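Local coordinates for protein transcriptional regulator, LuxR family (Burkholderia thailandensis, PDB 3MQQ) that probably regulates transcription as a DNA-binding LuxR-family protein, this chain being its PAS domain, at residues Ser19-Ile24 against Pro102-Val107. Sequence-based numbering, arbitrary orientation. Where two conformers were deposited one is given.
Sequences SRDRVI and PLAAGV. With NA (sodium ion), chain K; EOH (ethanol), chain H.
A sodium site sits where the type I' hairpin turn R20-V23 meets the chain entering strand 106-112. The ion is bound by S19 OG at 2.8 Å, the carbonyl oxygens of L103 and A104, and one water. With chi1 at 73°, S19 OG stands between its own backbone N and carbonyl carbon, which turns the hydroxyl to the metal; it also makes a weak hydrogen bond to G106 O. S19 and G106 form an antiparallel hydrogen-bonded pair. The bond from S19 N to G106 O is nearly straight (2.9 Å, 179°), whereas G106 N reaches S19 O at 3.3 Å from well above the carbonyl plane. A105 CA adds a CA-H...O contact to S19 O. The S19-G106 pair joins strands 15-20 and 106-112, neighbours in the five-stranded antiparallel sheet of the PAS fold, whose strand order is 2-1-5-4-3. Beyond the pair, D21 CA makes a second CA-H...O contact, 3.2 Å from L103 O. The R22 and L103 side chains extend alongside each other in the same direction, and L103 CD1 lies over one face of the guanidinium, 4.0 Å from R22 CD. R22 NH1 donates to F57 O and, as modelled, to the ethanol oxygen at 2.8 Å; this ethanol, likely a crystallisation additive and also hydrogen-bonded to Y51 OH, is doubtfully placed, its C2 being too close to R22 NE. Helix 54-71 packs against L103 through I64 and S65.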
loop_
_atom_site.group_PDB
_atom_site.type_symbol
_atom_site.label_atom_id
_atom_site.label_comp_id
_atom_site.label_asym_id
_atom_site.label_seq_id
_atom_site.Cartn_x
_atom_site.Cartn_y
_atom_site.Cartn_z
ATOM N N SER B 19 -3.137 -1.924 13.596
ATOM C CA SER B 19 -4.325 -1.603 14.414
ATOM C C SER B 19 -4.604 -2.707 15.429
ATOM O O SER B 19 -4.025 -3.819 15.389
ATOM C CB SER B 19 -5.548 -1.415 13.519
ATOM O OG SER B 19 -5.973 -2.694 13.014
ATOM N N ARG B 20 -5.481 -2.364 16.368
ATOM C CA ARG B 20 -6.065 -3.351 17.289
ATOM C C ARG B 20 -7.374 -2.754 17.774
ATOM O O ARG B 20 -7.395 -1.622 18.262
ATOM C CB ARG B 20 -5.110 -3.673 18.443
ATOM C CG ARG B 20 -5.619 -4.739 19.365
ATOM C CD ARG B 20 -4.452 -5.474 20.032
ATOM N NE ARG B 20 -3.695 -4.699 21.024
ATOM C CZ ARG B 20 -4.157 -3.690 21.769
ATOM N NH1 ARG B 20 -3.350 -3.107 22.644
ATOM N NH2 ARG B 20 -5.399 -3.242 21.644
ATOM N N ASP B 21 -8.459 -3.506 17.594
ATOM C CA ASP B 21 -9.815 -3.057 17.956
ATOM C C ASP B 21 -10.163 -1.638 17.467
ATOM O O ASP B 21 -10.749 -0.823 18.199
ATOM C CB ASP B 21 -10.006 -3.207 19.461
ATOM C CG ASP B 21 -9.721 -4.616 19.936
ATOM O OD1 ASP B 21 -9.937 -5.573 19.155
ATOM O OD2 ASP B 21 -9.281 -4.765 21.086
ATOM N N ARG B 22 -9.797 -1.380 16.217
ATOM C CA ARG B 22 -10.080 -0.127 15.519
ATOM C C ARG B 22 -9.344 1.067 16.126
ATOM O O ARG B 22 -9.777 2.208 15.954
ATOM C CB ARG B 22 -11.592 0.157 15.351
ATOM C CG ARG B 22 -12.425 -1.051 14.888
ATOM C CD ARG B 22 -13.846 -0.626 14.573
ATOM N NE ARG B 22 -13.911 0.053 13.279
ATOM C CZ ARG B 22 -15.007 0.626 12.787
ATOM N NH1 ARG B 22 -14.980 1.223 11.593
ATOM N NH2 ARG B 22 -16.121 0.604 13.487
ATOM N N VAL B 23 -8.263 0.780 16.862
ATOM C CA VAL B 23 -7.366 1.798 17.371
ATOM C C VAL B 23 -6.022 1.698 16.629
ATOM O O VAL B 23 -5.527 0.599 16.357
ATOM C CB VAL B 23 -7.145 1.640 18.874
ATOM C CG1 VAL B 23 -6.115 2.687 19.399
ATOM C CG2 VAL B 23 -8.494 1.811 19.593
ATOM N N ILE B 24 -5.438 2.851 16.309
ATOM C CA ILE B 24 -4.135 2.893 15.649
ATOM C C ILE B 24 -3.039 2.633 16.692
ATOM O O ILE B 24 -2.835 3.456 17.575
ATOM C CB ILE B 24 -3.883 4.267 15.049
ATOM C CG1 ILE B 24 -4.916 4.593 13.945
ATOM C CG2 ILE B 24 -2.432 4.389 14.570
ATOM C CD1 ILE B 24 -4.781 6.057 13.429
ATOM N N PRO B 102 -12.341 -9.687 12.510
ATOM C CA PRO B 102 -12.011 -8.787 11.397
ATOM C C PRO B 102 -11.572 -7.389 11.812
ATOM O O PRO B 102 -10.779 -6.756 11.102
ATOM C CB PRO B 102 -13.330 -8.704 10.616
ATOM C CG PRO B 102 -14.400 -9.060 11.623
ATOM C CD PRO B 102 -13.744 -10.136 12.425
ATOM N N LEU B 103 -12.110 -6.917 12.933
ATOM C CA LEU B 103 -11.844 -5.579 13.446
ATOM C C LEU B 103 -10.889 -5.580 14.636
ATOM O O LEU B 103 -10.672 -4.540 15.260
ATOM C CB LEU B 103 -13.165 -4.891 13.800
ATOM C CG LEU B 103 -14.035 -4.618 12.563
ATOM C CD1 LEU B 103 -15.370 -3.963 12.916
ATOM C CD2 LEU B 103 -13.279 -3.799 11.521
ATOM N N ALA B 104 -10.278 -6.733 14.916
ATOM C CA ALA B 104 -9.210 -6.833 15.924
ATOM C C ALA B 104 -7.836 -6.463 15.320
ATOM O O ALA B 104 -7.753 -5.555 14.480
ATOM C CB ALA B 104 -9.202 -8.253 16.569
ATOM N N ALA B 105 -6.748 -7.111 15.735
ATOM C CA ALA B 105 -5.445 -6.730 15.185
ATOM C C ALA B 105 -5.438 -6.860 13.659
ATOM O O ALA B 105 -5.944 -7.833 13.105
ATOM C CB ALA B 105 -4.315 -7.557 15.798
ATOM N N GLY B 106 -4.888 -5.861 12.977
ATOM C CA GLY B 106 -4.695 -5.999 11.545
ATOM C C GLY B 106 -3.750 -4.961 10.983
ATOM O O GLY B 106 -3.247 -4.103 11.707
ATOM N N VAL B 107 -3.491 -5.098 9.684
ATOM C CA VAL B 107 -2.684 -4.123 8.933
ATOM C C VAL B 107 -3.621 -3.401 7.966
ATOM O O VAL B 107 -4.348 -4.026 7.213
ATOM C CB VAL B 107 -1.485 -4.802 8.183
ATOM C CG1 VAL B 107 -0.484 -3.759 7.614
ATOM C CG2 VAL B 107 -0.731 -5.719 9.115
HETATM NA NA NA K . -8.439 -2.994 14.189
HETATM C C1 EOH H . -11.516 0.638 10.459
HETATM C C2 EOH H . -11.791 -0.293 11.606
HETATM O O EOH H . -12.521 1.600 10.353
HETATM O O HOH W 1 -9.956 -1.979 12.201
#